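Local structure of tryptophan--tRNA ligase (Campylobacter jejuni subsp. jejuni, 3TZL) at residues S13-Y21 with M193-F204. The protein catalyses the ATP-dependent attachment of tryptophan to its cognate tRNA, as a homodimeric class I aminoacyl-tRNA synthetase. Residues are numbered along the deposited sequence; the frame is centred on the assembly and turned at random.
Sequences SGDLHIGNY and MSKSYQNTIDIF. With NA (sodium ion), chain L; ADP (adenosine-5'-diphosphate), chain I; PO4 (phosphate ion), chain K.
H17 and K195 meet at the beta-phosphate of ADP, where the HIGH-region and KMSKS-region motifs of the class I synthetase catalytic domain come together. ADP O1B takes the ring N-H of H17 NE2 at 3.1 Å and the backbone N-H of K195. The K195 chain passes the H17 ring at its edge, CG nearest CD2, then bends at chi3 and chi4 (both -70°). The bends carry K195 CE to 3.1 Å from S13 O and let K195 NZ bond ADP O2B (2.9 Å) and a water that also lies 2.8 Å from both D15 O and N20 OD1. Beyond K195, S196 OG binds the sodium ion that the beta-phosphate oxygens O2B and O3B also coordinate.

The H17 ring lies between N20 OD1, over the centre of one face, and selenomethionine M193, whose CG makes a CH-pi contact with the other. The M193 SE atom continues to I18 CG1 (3.6 Å), while T200 CG2 reaches the ring obliquely at CD2. At the base of the H17 side chain the backbones join in a single beta bridge, H17 with D202: I18 N bonds I201 O almost in line with its C=O, and I203 N bonds L16 O. I203 CD1 then packs on Y21 CB, while F277 lies against both I18 and I203.

H17 and N20 form a capping box at the start of helix 18-30. With H17 CG between its backbone N and carbonyl carbon (chi1 54°), the ring's rotation about CB-CG presents ND1 to a weak bond from G19 N. The reciprocal bond, H17 N to N20 OD1, is 3.0 Å long, virtually straight at 179°, and uses an in-plane lone pair of the amide oxygen.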
ATOM      1  N   SER B  13     -23.157  -0.563  -1.993  1.00 52.88           N
ATOM      2  CA  SER B  13     -23.337  -2.010  -1.944  1.00 54.34           C
ATOM      3  C   SER B  13     -24.770  -2.366  -2.316  1.00 54.80           C
ATOM      4  O   SER B  13     -25.702  -1.608  -2.027  1.00 56.47           O
ATOM      5  CB  SER B  13     -22.977  -2.576  -0.567  1.00 54.96           C
ATOM      6  OG  SER B  13     -23.812  -2.041   0.443  1.00 60.12           O
ATOM      7  N   GLY B  14     -24.939  -3.515  -2.967  1.00 51.22           N
ATOM      8  CA  GLY B  14     -26.243  -3.946  -3.431  1.00 52.88           C
ATOM      9  C   GLY B  14     -26.868  -2.971  -4.417  1.00 53.65           C
ATOM     10  O   GLY B  14     -26.172  -2.252  -5.139  1.00 50.26           O
ATOM     11  N   ASP B  15     -28.194  -2.935  -4.443  1.00 54.06           N
ATOM     12  CA  ASP B  15     -28.898  -2.041  -5.350  1.00 53.44           C
ATOM     13  C   ASP B  15     -29.195  -0.710  -4.681  1.00 48.36           C
ATOM     14  O   ASP B  15     -29.563  -0.664  -3.505  1.00 46.33           O
ATOM     15  CB  ASP B  15     -30.180  -2.709  -5.828  1.00 59.93           C
ATOM     16  CG  ASP B  15     -29.911  -4.048  -6.473  1.00 63.95           C
ATOM     17  OD1 ASP B  15     -28.963  -4.120  -7.290  1.00 60.86           O
ATOM     18  OD2 ASP B  15     -30.620  -5.028  -6.144  1.00 64.96           O
ATOM     19  N   LEU B  16     -29.005   0.374  -5.427  1.00 44.07           N
ATOM     20  CA  LEU B  16     -29.371   1.708  -4.950  1.00 41.28           C
ATOM     21  C   LEU B  16     -30.895   1.889  -4.866  1.00 39.43           C
ATOM     22  O   LEU B  16     -31.611   1.560  -5.806  1.00 39.30           O
ATOM     23  CB  LEU B  16     -28.792   2.765  -5.872  1.00 38.11           C
ATOM     24  CG  LEU B  16     -27.289   2.991  -5.776  1.00 37.77           C
ATOM     25  CD1 LEU B  16     -26.883   3.959  -6.846  1.00 37.31           C
ATOM     26  CD2 LEU B  16     -26.911   3.514  -4.388  1.00 37.20           C
ATOM     27  N   HIS B  17     -31.377   2.404  -3.738  1.00 40.00           N
ATOM     28  CA  HIS B  17     -32.811   2.627  -3.562  1.00 44.33           C
ATOM     29  C   HIS B  17     -33.150   4.103  -3.355  1.00 42.38           C
ATOM     30  O   HIS B  17     -32.264   4.931  -3.168  1.00 39.24           O
ATOM     31  CB  HIS B  17     -33.382   1.749  -2.435  1.00 46.63           C
ATOM     32  CG  HIS B  17     -32.670   1.885  -1.124  1.00 46.93           C
ATOM     33  ND1 HIS B  17     -32.804   2.992  -0.316  1.00 45.34           N
ATOM     34  CD2 HIS B  17     -31.840   1.035  -0.472  1.00 46.49           C
ATOM     35  CE1 HIS B  17     -32.074   2.827   0.776  1.00 48.00           C
ATOM     36  NE2 HIS B  17     -31.479   1.649   0.703  1.00 47.77           N
ATOM     37  N   ILE B  18     -34.432   4.447  -3.392  1.00 44.94           N
ATOM     38  CA  ILE B  18     -34.806   5.862  -3.307  1.00 41.79           C
ATOM     39  C   ILE B  18     -34.419   6.508  -1.975  1.00 44.58           C
ATOM     40  O   ILE B  18     -34.432   7.728  -1.848  1.00 48.07           O
ATOM     41  CB  ILE B  18     -36.287   6.090  -3.627  1.00 37.59           C
ATOM     42  CG1 ILE B  18     -37.180   5.327  -2.648  1.00 35.11           C
ATOM     43  CG2 ILE B  18     -36.585   5.665  -5.071  1.00 38.89           C
ATOM     44  CD1 ILE B  18     -38.686   5.708  -2.783  1.00 39.60           C
ATOM     45  N   GLY B  19     -34.064   5.684  -0.992  1.00 42.65           N
ATOM     46  CA  GLY B  19     -33.561   6.179   0.276  1.00 41.08           C
ATOM     47  C   GLY B  19     -32.142   6.724   0.146  1.00 43.08           C
ATOM     48  O   GLY B  19     -31.816   7.772   0.697  1.00 44.30           O
ATOM     49  N   ASN B  20     -31.295   6.005  -0.582  1.00 41.56           N
ATOM     50  CA  ASN B  20     -29.964   6.509  -0.909  1.00 42.30           C
ATOM     51  C   ASN B  20     -30.077   7.800  -1.696  1.00 45.95           C
ATOM     52  O   ASN B  20     -29.311   8.734  -1.487  1.00 46.72           O
ATOM     53  CB  ASN B  20     -29.178   5.481  -1.726  1.00 38.77           C
ATOM     54  CG  ASN B  20     -29.025   4.164  -1.002  1.00 46.15           C
ATOM     55  OD1 ASN B  20     -29.496   3.132  -1.474  1.00 46.94           O
ATOM     56  ND2 ASN B  20     -28.364   4.190   0.155  1.00 45.01           N
ATOM     57  N   TYR B  21     -31.049   7.850  -2.600  1.00 46.02           N
ATOM     58  CA  TYR B  21     -31.202   9.016  -3.454  1.00 42.10           C
ATOM     59  C   TYR B  21     -31.637  10.250  -2.690  1.00 46.23           C
ATOM     60  O   TYR B  21     -30.944  11.267  -2.693  1.00 50.76           O
ATOM     61  CB  TYR B  21     -32.178   8.757  -4.596  1.00 43.34           C
ATOM     62  CG  TYR B  21     -32.300   9.969  -5.482  1.00 41.43           C
ATOM     63  CD1 TYR B  21     -31.216  10.402  -6.228  1.00 41.13           C
ATOM     64  CD2 TYR B  21     -33.468  10.695  -5.543  1.00 40.78           C
ATOM     65  CE1 TYR B  21     -31.287  11.514  -7.020  1.00 43.29           C
ATOM     66  CE2 TYR B  21     -33.557  11.820  -6.349  1.00 46.57           C
ATOM     67  CZ  TYR B  21     -32.454  12.221  -7.083  1.00 45.28           C
ATOM     68  OH  TYR B  21     -32.508  13.330  -7.888  1.00 45.71           O
HETATM   69  N   MSE B 193     -36.431   2.804   5.332  1.00 56.12           N
HETATM   70  CA  MSE B 193     -36.008   2.017   4.177  1.00 50.59           C
HETATM   71  C   MSE B 193     -34.535   1.663   4.303  1.00 52.06           C
HETATM   72  O   MSE B 193     -33.698   2.537   4.528  1.00 54.24           O
HETATM   73  CB  MSE B 193     -36.246   2.777   2.868  1.00 43.23           C
HETATM   74  CG  MSE B 193     -35.970   1.963   1.622  1.00 40.06           C
HETATM   75 SE   MSE B 193     -36.340   2.909  -0.070  0.82 52.54          SE
HETATM   76  CE  MSE B 193     -38.285   3.110   0.111  1.00 39.73           C
ATOM     77  N   SER B 194     -34.234   0.377   4.167  1.00 52.47           N
ATOM     78  CA  SER B 194     -32.851  -0.094   4.148  1.00 58.28           C
ATOM     79  C   SER B 194     -32.782  -1.489   3.536  1.00 59.31           C
ATOM     80  O   SER B 194     -33.774  -2.224   3.536  1.00 60.96           O
ATOM     81  CB  SER B 194     -32.247  -0.118   5.552  1.00 59.89           C
ATOM     82  OG  SER B 194     -32.581  -1.318   6.218  1.00 63.51           O
ATOM     83  N   LYS B 195     -31.610  -1.844   3.014  1.00 58.13           N
ATOM     84  CA  LYS B 195     -31.416  -3.142   2.368  1.00 60.31           C
ATOM     85  C   LYS B 195     -31.561  -4.293   3.359  1.00 62.94           C
ATOM     86  O   LYS B 195     -32.082  -5.355   3.010  1.00 62.79           O
ATOM     87  CB  LYS B 195     -30.046  -3.211   1.672  1.00 59.76           C
ATOM     88  CG  LYS B 195     -29.860  -2.192   0.559  1.00 56.51           C
ATOM     89  CD  LYS B 195     -28.639  -2.502  -0.278  1.00 59.13           C
ATOM     90  CE  LYS B 195     -27.358  -2.254   0.493  1.00 57.15           C
ATOM     91  NZ  LYS B 195     -27.160  -0.803   0.708  1.00 53.60           N
ATOM     92  N   SER B 196     -31.102  -4.072   4.589  1.00 67.65           N
ATOM     93  CA  SER B 196     -31.143  -5.094   5.635  1.00 76.35           C
ATOM     94  C   SER B 196     -32.578  -5.561   5.884  1.00 80.44           C
ATOM     95  O   SER B 196     -32.829  -6.740   6.166  1.00 80.39           O
ATOM     96  CB  SER B 196     -30.540  -4.543   6.930  1.00 80.48           C
ATOM     97  OG  SER B 196     -29.455  -3.664   6.656  1.00 83.43           O
ATOM     98  N   TYR B 197     -33.513  -4.621   5.754  1.00 79.39           N
ATOM     99  CA  TYR B 197     -34.925  -4.868   6.017  1.00 78.87           C
ATOM    100  C   TYR B 197     -35.670  -5.457   4.826  1.00 70.96           C
ATOM    101  O   TYR B 197     -36.779  -5.966   4.982  1.00 71.98           O
ATOM    102  CB  TYR B 197     -35.609  -3.566   6.427  1.00 83.79           C
ATOM    103  CG  TYR B 197     -35.246  -3.076   7.809  1.00 91.04           C
ATOM    104  CD1 TYR B 197     -34.964  -3.969   8.835  1.00 96.57           C
ATOM    105  CD2 TYR B 197     -35.199  -1.717   8.090  1.00 93.88           C
ATOM    106  CE1 TYR B 197     -34.640  -3.520  10.105  1.00 99.70           C
ATOM    107  CE2 TYR B 197     -34.875  -1.257   9.354  1.00 98.01           C
ATOM    108  CZ  TYR B 197     -34.596  -2.163  10.358  1.00100.58           C
ATOM    109  OH  TYR B 197     -34.275  -1.706  11.616  1.00102.52           O
ATOM    110  N   GLN B 198     -35.063  -5.372   3.644  1.00 65.25           N
ATOM    111  CA  GLN B 198     -35.709  -5.783   2.397  1.00 62.29           C
ATOM    112  C   GLN B 198     -37.031  -5.041   2.201  1.00 58.56           C
ATOM    113  O   GLN B 198     -38.048  -5.619   1.793  1.00 52.73           O
ATOM    114  CB  GLN B 198     -35.920  -7.300   2.360  1.00 69.91           C
ATOM    115  CG  GLN B 198     -34.651  -8.114   2.608  1.00 75.05           C
ATOM    116  CD  GLN B 198     -34.941  -9.590   2.812  1.00 81.82           C
ATOM    117  OE1 GLN B 198     -35.487  -9.992   3.840  1.00 86.97           O
ATOM    118  NE2 GLN B 198     -34.587 -10.404   1.825  1.00 81.52           N
ATOM    119  N   ASN B 199     -37.009  -3.750   2.506  1.00 54.57           N
ATOM    120  CA  ASN B 199     -38.196  -2.929   2.388  1.00 52.00           C
ATOM    121  C   ASN B 199     -37.982  -1.794   1.385  1.00 51.34           C
ATOM    122  O   ASN B 199     -38.590  -0.728   1.507  1.00 49.53           O
ATOM    123  CB  ASN B 199     -38.585  -2.373   3.765  1.00 51.26           C
ATOM    124  CG  ASN B 199     -37.544  -1.421   4.330  1.00 52.19           C
ATOM    125  OD1 ASN B 199     -36.473  -1.213   3.748  1.00 51.16           O
ATOM    126  ND2 ASN B 199     -37.863  -0.821   5.472  1.00 52.22           N
ATOM    127  N   THR B 200     -37.106  -2.023   0.408  1.00 47.49           N
ATOM    128  CA  THR B 200     -36.636  -0.940  -0.449  1.00 46.55           C
ATOM    129  C   THR B 200     -37.481  -0.724  -1.704  1.00 43.83           C
ATOM    130  O   THR B 200     -38.250  -1.574  -2.110  1.00 43.09           O
ATOM    131  CB  THR B 200     -35.146  -1.136  -0.860  1.00 49.00           C
ATOM    132  OG1 THR B 200     -35.020  -2.266  -1.731  1.00 47.06           O
ATOM    133  CG2 THR B 200     -34.280  -1.367   0.362  1.00 52.49           C
ATOM    134  N   ILE B 201     -37.327   0.449  -2.301  1.00 45.74           N
ATOM    135  CA  ILE B 201     -37.787   0.697  -3.658  1.00 40.62           C
ATOM    136  C   ILE B 201     -36.559   1.117  -4.455  1.00 38.23           C
ATOM    137  O   ILE B 201     -35.959   2.163  -4.187  1.00 36.11           O
ATOM    138  CB  ILE B 201     -38.861   1.775  -3.702  1.00 37.90           C
ATOM    139  CG1 ILE B 201     -40.161   1.236  -3.115  1.00 33.95           C
ATOM    140  CG2 ILE B 201     -39.108   2.234  -5.136  1.00 37.02           C
ATOM    141  CD1 ILE B 201     -41.201   2.300  -2.897  1.00 34.90           C
ATOM    142  N   ASP B 202     -36.174   0.272  -5.408  1.00 40.57           N
ATOM    143  CA  ASP B 202     -34.926   0.442  -6.147  1.00 43.50           C
ATOM    144  C   ASP B 202     -35.077   1.380  -7.345  1.00 47.48           C
ATOM    145  O   ASP B 202     -36.166   1.531  -7.912  1.00 49.66           O
ATOM    146  CB  ASP B 202     -34.367  -0.921  -6.585  1.00 42.13           C
ATOM    147  CG  ASP B 202     -34.131  -1.863  -5.407  1.00 47.28           C
ATOM    148  OD1 ASP B 202     -33.833  -1.382  -4.298  1.00 45.16           O
ATOM    149  OD2 ASP B 202     -34.256  -3.090  -5.588  1.00 52.79           O
ATOM    150  N   ILE B 203     -33.965   2.006  -7.714  1.00 44.20           N
ATOM    151  CA  ILE B 203     -33.940   3.029  -8.747  1.00 40.22           C
ATOM    152  C   ILE B 203     -33.725   2.431 -10.121  1.00 37.08           C
ATOM    153  O   ILE B 203     -34.333   2.863 -11.094  1.00 36.37           O
ATOM    154  CB  ILE B 203     -32.791   4.009  -8.491  1.00 38.63           C
ATOM    155  CG1 ILE B 203     -33.045   4.775  -7.193  1.00 38.94           C
ATOM    156  CG2 ILE B 203     -32.624   4.958  -9.661  1.00 34.73           C
ATOM    157  CD1 ILE B 203     -31.926   5.718  -6.823  1.00 40.39           C
ATOM    158  N   PHE B 204     -32.847   1.437 -10.193  1.00 35.15           N
ATOM    159  CA  PHE B 204     -32.422   0.888 -11.464  1.00 39.59           C
ATOM    160  C   PHE B 204     -32.893  -0.550 -11.665  1.00 46.06           C
ATOM    161  O   PHE B 204     -32.143  -1.397 -12.125  1.00 49.85           O
ATOM    162  CB  PHE B 204     -30.897   0.993 -11.598  1.00 40.07           C
ATOM    163  CG  PHE B 204     -30.397   2.410 -11.565  1.00 38.59           C
ATOM    164  CD1 PHE B 204     -30.650   3.271 -12.620  1.00 37.25           C
ATOM    165  CD2 PHE B 204     -29.690   2.886 -10.474  1.00 36.47           C
ATOM    166  CE1 PHE B 204     -30.201   4.578 -12.591  1.00 34.01           C
ATOM    167  CE2 PHE B 204     -29.253   4.197 -10.435  1.00 33.22           C
ATOM    168  CZ  PHE B 204     -29.508   5.040 -11.501  1.00 30.85           C
TER
HETATM  169 NA    NA L 333     -28.688  -1.679   5.858  1.00 70.95          NA
HETATM  170  PB  ADP I 330     -28.848   0.450   3.846  1.00 84.42           P
HETATM  171  O1B ADP I 330     -30.014   0.164   2.940  1.00 81.06           O
HETATM  172  O2B ADP I 330     -27.628  -0.386   3.548  1.00 88.92           O
HETATM  173  O3B ADP I 330     -29.168   0.536   5.326  1.00 90.92           O
HETATM  174  PA  ADP I 330     -26.937   2.375   3.051  1.00 93.32           P
HETATM  175  O1A ADP I 330     -26.719   2.080   1.588  1.00 88.07           O
HETATM  176  O2A ADP I 330     -25.974   1.796   4.066  1.00 97.66           O
HETATM  177  O3A ADP I 330     -28.459   1.941   3.402  1.00 51.90           O
HETATM  178  O5' ADP I 330     -26.975   3.978   3.243  1.00 73.26           O
HETATM  179  C5' ADP I 330     -26.067   4.827   2.540  1.00 71.51           C
HETATM  180  C4' ADP I 330     -26.491   6.284   2.704  1.00 69.94           C
HETATM  181  O4' ADP I 330     -27.808   6.494   2.187  1.00 69.03           O
HETATM  182  C3' ADP I 330     -26.506   6.693   4.165  1.00 71.48           C
HETATM  183  O3' ADP I 330     -25.402   7.566   4.412  1.00 73.07           O
HETATM  184  C2' ADP I 330     -27.820   7.418   4.385  1.00 70.28           C
HETATM  185  O2' ADP I 330     -27.594   8.820   4.564  1.00 71.53           O
HETATM  186  C1' ADP I 330     -28.620   7.229   3.110  1.00 66.80           C
HETATM  187  N9  ADP I 330     -29.874   6.478   3.391  1.00 61.80           N
HETATM  188  C8  ADP I 330     -30.035   5.138   3.319  1.00 60.17           C
HETATM  189  N7  ADP I 330     -31.307   4.768   3.628  1.00 59.00           N
HETATM  190  C5  ADP I 330     -31.984   5.897   3.902  1.00 59.14           C
HETATM  191  C6  ADP I 330     -33.372   6.227   4.297  1.00 61.60           C
HETATM  192  N6  ADP I 330     -34.295   5.246   4.462  1.00 61.36           N
HETATM  193  N1  ADP I 330     -33.675   7.534   4.486  1.00 63.76           N
HETATM  194  C2  ADP I 330     -32.756   8.510   4.328  1.00 62.78           C
HETATM  195  N3  ADP I 330     -31.477   8.284   3.970  1.00 57.65           N
HETATM  196  C4  ADP I 330     -31.041   7.019   3.747  1.00 59.01           C
HETATM  197  P   PO4 K 332     -22.632  -6.436  -3.444  1.00 98.22           P
HETATM  198  O1  PO4 K 332     -21.705  -7.566  -3.828  1.00101.68           O
HETATM  199  O2  PO4 K 332     -23.392  -6.011  -4.683  1.00 98.09           O
HETATM  200  O3  PO4 K 332     -23.600  -6.924  -2.388  1.00 96.88           O
HETATM  201  O4  PO4 K 332     -21.823  -5.287  -2.883  1.00 93.66           O
HETATM  202  O   HOH W   1     -28.148   0.698  -1.553  1.00 49.24           O
HETATM  203  O   HOH W   2     -31.192   0.325  -8.231  1.00 45.40           O